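PDB 4GXW: adenosine deaminase from Burkholderia ambifaria, which binds zinc and, as a member of the adenosine and AMP deaminase family, probably removes the amino group of adenine or a related purine by hydrolysis. Local coordinates for residues A20-V32 against W353-D367. Residues are numbered along the deposited sequence; the frame is centred on the assembly and turned at random. Where two conformers were deposited one is given.
Sequences AAHRAFFHALPKV and WAPEFDMLADTLAAD
Phe25 of helix 20-28 fits as a knob into a hole formed by Phe357, Leu360, Ala361 and Leu364. The axes of helix 20-28 and of segment 353-367 run antiparallel, at 166°, and approach to 9.2 Å. In this TIM-barrel amidohydrolase the pair joins the chain's N-terminal helix, just before barrel strand 31-33, to its C-terminal helix.

Aromatic contacts come first. Phe25 turns CG anti to its backbone N (chi1 173°), which sends the ring into the hole. Its edge meets the face of Phe357 in a T-shaped pair, planes at 82°. Leu364 CD2 lies over one Phe25 face. In one of its two conformers Leu29 puts CD2 over the opposite face and against the Phe357 ring. Further along, Pro30 CB makes a CH-pi contact over the Trp353 six-membered ring, 4.1 Å from its centroid. Arg111 of strand 110-117 adds a cation-pi contact to this indole. In one conformer Val32 CG1 lies 3.6 Å from Trp353 CH2. The Val32 side chain is about 9 Å from that of the zinc ligand His35.

Aliphatic contacts fill the rest. Ala28 CB touches both methyls of Leu360, and Leu360 CD1 also reaches Pro30 CD. Ala21 CB lies 3.6 Å from Asp367 CB.

No direct hydrogen bond links the segments. One water bridges them instead, donating to Ala21 O at 2.8 Å and to Asp367 OD2 at 2.7 Å.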
loop_
_atom_site.group_PDB
_atom_site.type_symbol
_atom_site.label_atom_id
_atom_site.label_comp_id
_atom_site.label_asym_id
_atom_site.label_seq_id
_atom_site.Cartn_x
_atom_site.Cartn_y
_atom_site.Cartn_z
ATOM N N ALA A 20 -15.365 19.770 7.937
ATOM C CA ALA A 20 -15.617 19.599 6.512
ATOM C C ALA A 20 -14.491 20.217 5.687
ATOM O O ALA A 20 -14.093 19.658 4.673
ATOM C CB ALA A 20 -16.955 20.209 6.123
ATOM N N ALA A 21 -13.983 21.366 6.132
ATOM C CA ALA A 21 -12.863 22.029 5.463
ATOM C C ALA A 21 -11.637 21.117 5.381
ATOM O O ALA A 21 -10.998 20.996 4.323
ATOM C CB ALA A 21 -12.517 23.332 6.175
ATOM N N HIS A 22 -11.305 20.480 6.501
ATOM C CA HIS A 22 -10.195 19.534 6.537
ATOM C C HIS A 22 -10.441 18.387 5.571
ATOM O O HIS A 22 -9.552 18.006 4.812
ATOM C CB HIS A 22 -9.992 18.980 7.949
ATOM C CG HIS A 22 -9.465 19.985 8.927
ATOM N ND1 HIS A 22 -10.286 20.729 9.746
ATOM C CD2 HIS A 22 -8.198 20.374 9.208
ATOM C CE1 HIS A 22 -9.548 21.529 10.496
ATOM N NE2 HIS A 22 -8.279 21.334 10.190
ATOM N N ARG A 23 -11.650 17.830 5.596
ATOM C CA ARG A 23 -11.952 16.706 4.708
ATOM C C ARG A 23 -11.832 17.085 3.234
ATOM O O ARG A 23 -11.355 16.284 2.433
ATOM C CB ARG A 23 -13.323 16.102 5.024
ATOM C CG ARG A 23 -13.373 15.452 6.407
ATOM C CD ARG A 23 -14.735 14.873 6.744
ATOM N NE ARG A 23 -14.683 14.246 8.060
ATOM C CZ ARG A 23 -15.059 14.835 9.185
ATOM N NH1 ARG A 23 -15.568 16.061 9.163
ATOM N NH2 ARG A 23 -14.946 14.187 10.331
ATOM N N ALA A 24 -12.237 18.305 2.892
ATOM C CA ALA A 24 -12.116 18.787 1.526
ATOM C C ALA A 24 -10.639 18.896 1.145
ATOM O O ALA A 24 -10.259 18.550 0.023
ATOM C CB ALA A 24 -12.819 20.135 1.366
ATOM N N PHE A 25 -9.814 19.370 2.084
ATOM C CA PHE A 25 -8.367 19.461 1.872
ATOM C C PHE A 25 -7.761 18.087 1.610
ATOM O O PHE A 25 -7.069 17.896 0.622
ATOM C CB PHE A 25 -7.682 20.144 3.066
ATOM C CG PHE A 25 -6.179 20.134 2.997
ATOM C CD1 PHE A 25 -5.496 21.055 2.216
ATOM C CD2 PHE A 25 -5.449 19.204 3.719
ATOM C CE1 PHE A 25 -4.109 21.045 2.149
ATOM C CE2 PHE A 25 -4.067 19.189 3.659
ATOM C CZ PHE A 25 -3.393 20.109 2.872
ATOM N N PHE A 26 -8.036 17.126 2.486
ATOM C CA PHE A 26 -7.417 15.807 2.335
ATOM C C PHE A 26 -7.859 15.134 1.044
ATOM O O PHE A 26 -7.070 14.444 0.392
ATOM C CB PHE A 26 -7.722 14.915 3.546
ATOM C CG PHE A 26 -7.162 15.445 4.837
ATOM C CD1 PHE A 26 -5.819 15.786 4.935
ATOM C CD2 PHE A 26 -7.984 15.637 5.942
ATOM C CE1 PHE A 26 -5.300 16.296 6.109
ATOM C CE2 PHE A 26 -7.466 16.136 7.128
ATOM C CZ PHE A 26 -6.122 16.468 7.207
ATOM N N HIS A 27 -9.116 15.346 0.675
ATOM C CA HIS A 27 -9.653 14.795 -0.560
ATOM C C HIS A 27 -9.008 15.386 -1.812
ATOM O O HIS A 27 -8.677 14.646 -2.741
ATOM C CB HIS A 27 -11.177 14.964 -0.615
ATOM C CG HIS A 27 -11.803 14.282 -1.791
ATOM N ND1 HIS A 27 -12.261 12.983 -1.738
ATOM C CD2 HIS A 27 -12.005 14.702 -3.063
ATOM C CE1 HIS A 27 -12.735 12.636 -2.922
ATOM N NE2 HIS A 27 -12.585 13.659 -3.745
ATOM N N ALA A 28 -8.843 16.709 -1.827
ATOM C CA ALA A 28 -8.322 17.424 -2.989
ATOM C C ALA A 28 -6.828 17.198 -3.227
ATOM O O ALA A 28 -6.341 17.367 -4.347
ATOM C CB ALA A 28 -8.609 18.910 -2.857
ATOM N N LEU A 29 -6.102 16.834 -2.169
ATOM C CA LEU A 29 -4.656 16.608 -2.253
ATOM C C LEU A 29 -4.306 15.661 -3.388
ATOM O O LEU A 29 -4.828 14.554 -3.452
ATOM C CB LEU A 29 -4.126 15.979 -0.958
ATOM C CG LEU A 29 -3.970 16.796 0.318
ATOM C CD1 LEU A 29 -3.228 15.990 1.369
ATOM C CD2 LEU A 29 -3.246 18.092 0.017
ATOM N N PRO A 30 -3.410 16.081 -4.286
ATOM C CA PRO A 30 -2.965 15.104 -5.294
ATOM C C PRO A 30 -2.113 14.039 -4.618
ATOM O O PRO A 30 -1.322 14.370 -3.725
ATOM C CB PRO A 30 -2.124 15.931 -6.270
ATOM C CG PRO A 30 -1.790 17.201 -5.541
ATOM C CD PRO A 30 -2.824 17.419 -4.476
ATOM N N LYS A 31 -2.276 12.785 -5.032
ATOM C CA LYS A 31 -1.644 11.672 -4.347
ATOM C C LYS A 31 -1.046 10.646 -5.281
ATOM O O LYS A 31 -1.528 10.436 -6.403
ATOM C CB LYS A 31 -2.679 10.924 -3.494
ATOM C CG LYS A 31 -3.397 11.759 -2.435
ATOM C CD LYS A 31 -4.578 10.986 -1.846
ATOM C CE LYS A 31 -5.467 11.859 -0.963
ATOM N NZ LYS A 31 -6.297 12.872 -1.711
ATOM N N VAL A 32 0.033 10.015 -4.833
ATOM C CA VAL A 32 0.389 8.704 -5.356
ATOM C C VAL A 32 0.071 7.693 -4.265
ATOM O O VAL A 32 0.024 8.029 -3.075
ATOM C CB VAL A 32 1.870 8.581 -5.772
ATOM C CG1 VAL A 32 2.236 9.667 -6.771
ATOM C CG2 VAL A 32 2.781 8.639 -4.561
ATOM N N TRP A 353 2.562 19.723 -8.666
ATOM C CA TRP A 353 1.797 19.390 -7.468
ATOM C C TRP A 353 2.135 20.260 -6.257
ATOM O O TRP A 353 1.278 20.472 -5.395
ATOM C CB TRP A 353 1.957 17.926 -7.066
ATOM C CG TRP A 353 1.542 16.904 -8.092
ATOM C CD1 TRP A 353 1.247 17.107 -9.410
ATOM C CD2 TRP A 353 1.378 15.508 -7.853
ATOM N NE1 TRP A 353 0.922 15.906 -10.013
ATOM C CE2 TRP A 353 1.001 14.913 -9.074
ATOM C CE3 TRP A 353 1.523 14.701 -6.725
ATOM C CZ2 TRP A 353 0.761 13.541 -9.194
ATOM C CZ3 TRP A 353 1.288 13.342 -6.843
ATOM C CH2 TRP A 353 0.906 12.776 -8.071
ATOM N N ALA A 354 3.374 20.744 -6.171
ATOM C CA ALA A 354 3.736 21.612 -5.051
ATOM C C ALA A 354 2.906 22.899 -5.035
ATOM O O ALA A 354 2.319 23.215 -3.998
ATOM C CB ALA A 354 5.246 21.899 -4.996
ATOM N N PRO A 355 2.805 23.618 -6.178
ATOM C CA PRO A 355 1.917 24.793 -6.171
ATOM C C PRO A 355 0.450 24.429 -5.961
ATOM O O PRO A 355 -0.301 25.219 -5.370
ATOM C CB PRO A 355 2.084 25.390 -7.575
ATOM C CG PRO A 355 3.332 24.840 -8.103
ATOM C CD PRO A 355 3.599 23.541 -7.418
ATOM N N GLU A 356 0.016 23.270 -6.458
ATOM C CA GLU A 356 -1.362 22.844 -6.213
ATOM C C GLU A 356 -1.597 22.670 -4.722
ATOM O O GLU A 356 -2.613 23.125 -4.185
ATOM C CB GLU A 356 -1.684 21.515 -6.894
ATOM C CG GLU A 356 -1.945 21.569 -8.381
ATOM C CD GLU A 356 -2.498 20.258 -8.898
ATOM O OE1 GLU A 356 -3.701 19.983 -8.676
ATOM O OE2 GLU A 356 -1.727 19.479 -9.508
ATOM N N PHE A 357 -0.668 21.985 -4.060
ATOM C CA PHE A 357 -0.754 21.792 -2.618
ATOM C C PHE A 357 -0.834 23.137 -1.895
ATOM O O PHE A 357 -1.662 23.322 -0.997
ATOM C CB PHE A 357 0.465 21.000 -2.115
ATOM C CG PHE A 357 0.418 20.665 -0.644
ATOM C CD1 PHE A 357 0.706 21.621 0.322
ATOM C CD2 PHE A 357 0.108 19.379 -0.231
ATOM C CE1 PHE A 357 0.656 21.306 1.670
ATOM C CE2 PHE A 357 0.057 19.052 1.119
ATOM C CZ PHE A 357 0.336 20.019 2.066
ATOM N N ASP A 358 0.042 24.061 -2.280
ATOM C CA ASP A 358 0.087 25.378 -1.653
ATOM C C ASP A 358 -1.264 26.082 -1.737
ATOM O O ASP A 358 -1.718 26.689 -0.764
ATOM C CB ASP A 358 1.174 26.256 -2.286
ATOM C CG ASP A 358 2.586 25.777 -1.987
ATOM O OD1 ASP A 358 2.783 24.987 -1.035
ATOM O OD2 ASP A 358 3.508 26.216 -2.714
ATOM N N MET A 359 -1.909 26.007 -2.900
ATOM C CA MET A 359 -3.234 26.601 -3.044
ATOM C C MET A 359 -4.273 25.915 -2.157
ATOM O O MET A 359 -5.096 26.592 -1.539
ATOM C CB MET A 359 -3.694 26.592 -4.502
ATOM C CG MET A 359 -3.086 27.712 -5.329
ATOM S SD MET A 359 -3.844 27.897 -6.946
ATOM C CE MET A 359 -5.491 28.446 -6.505
ATOM N N LEU A 360 -4.231 24.588 -2.077
ATOM C CA LEU A 360 -5.174 23.862 -1.234
ATOM C C LEU A 360 -4.997 24.234 0.235
ATOM O O LEU A 360 -5.980 24.362 0.963
ATOM C CB LEU A 360 -5.023 22.351 -1.441
ATOM C CG LEU A 360 -5.430 21.849 -2.833
ATOM C CD1 LEU A 360 -5.164 20.352 -2.965
ATOM C CD2 LEU A 360 -6.903 22.169 -3.131
ATOM N N ALA A 361 -3.749 24.427 0.663
ATOM C CA ALA A 361 -3.473 24.862 2.031
ATOM C C ALA A 361 -4.049 26.253 2.324
ATOM O O ALA A 361 -4.638 26.479 3.387
ATOM C CB ALA A 361 -1.981 24.824 2.315
ATOM N N ASP A 362 -3.892 27.189 1.390
ATOM C CA ASP A 362 -4.492 28.514 1.561
ATOM C C ASP A 362 -6.020 28.446 1.579
ATOM O O ASP A 362 -6.677 29.188 2.315
ATOM C CB ASP A 362 -4.024 29.479 0.464
ATOM C CG ASP A 362 -2.698 30.147 0.787
ATOM O OD1 ASP A 362 -2.160 29.928 1.892
ATOM O OD2 ASP A 362 -2.204 30.929 -0.056
ATOM N N THR A 363 -6.588 27.553 0.777
ATOM C CA THR A 363 -8.042 27.407 0.722
ATOM C C THR A 363 -8.591 26.775 2.001
ATOM O O THR A 363 -9.694 27.112 2.441
ATOM C CB THR A 363 -8.478 26.666 -0.554
ATOM O OG1 THR A 363 -8.113 27.461 -1.690
ATOM C CG2 THR A 363 -9.980 26.413 -0.573
ATOM N N LEU A 364 -7.807 25.892 2.611
ATOM C CA LEU A 364 -8.163 25.355 3.918
ATOM C C LEU A 364 -8.310 26.489 4.927
ATOM O O LEU A 364 -9.282 26.526 5.681
ATOM C CB LEU A 364 -7.141 24.311 4.378
ATOM C CG LEU A 364 -7.260 23.790 5.815
ATOM C CD1 LEU A 364 -8.620 23.170 6.074
ATOM C CD2 LEU A 364 -6.152 22.787 6.118
ATOM N N ALA A 365 -7.373 27.432 4.917
ATOM C CA ALA A 365 -7.462 28.590 5.796
ATOM C C ALA A 365 -8.707 29.422 5.487
ATOM O O ALA A 365 -9.404 29.872 6.393
ATOM C CB ALA A 365 -6.206 29.442 5.678
ATOM N N ALA A 366 -8.992 29.626 4.203
ATOM C CA ALA A 366 -10.156 30.419 3.813
ATOM C C ALA A 366 -11.458 29.715 4.188
ATOM O O ALA A 366 -12.408 30.361 4.641
ATOM C CB ALA A 366 -10.119 30.731 2.321
ATOM N N ASP A 367 -11.504 28.399 4.001
ATOM C CA ASP A 367 -12.699 27.636 4.349
ATOM C C ASP A 367 -12.975 27.694 5.844
ATOM O O ASP A 367 -14.120 27.841 6.260
ATOM C CB ASP A 367 -12.543 26.173 3.939
ATOM C CG ASP A 367 -12.675 25.947 2.442
ATOM O OD1 ASP A 367 -13.152 26.840 1.711
ATOM O OD2 ASP A 367 -12.309 24.837 1.998
HETATM O O HOH W 1 -10.282 23.172 2.647
#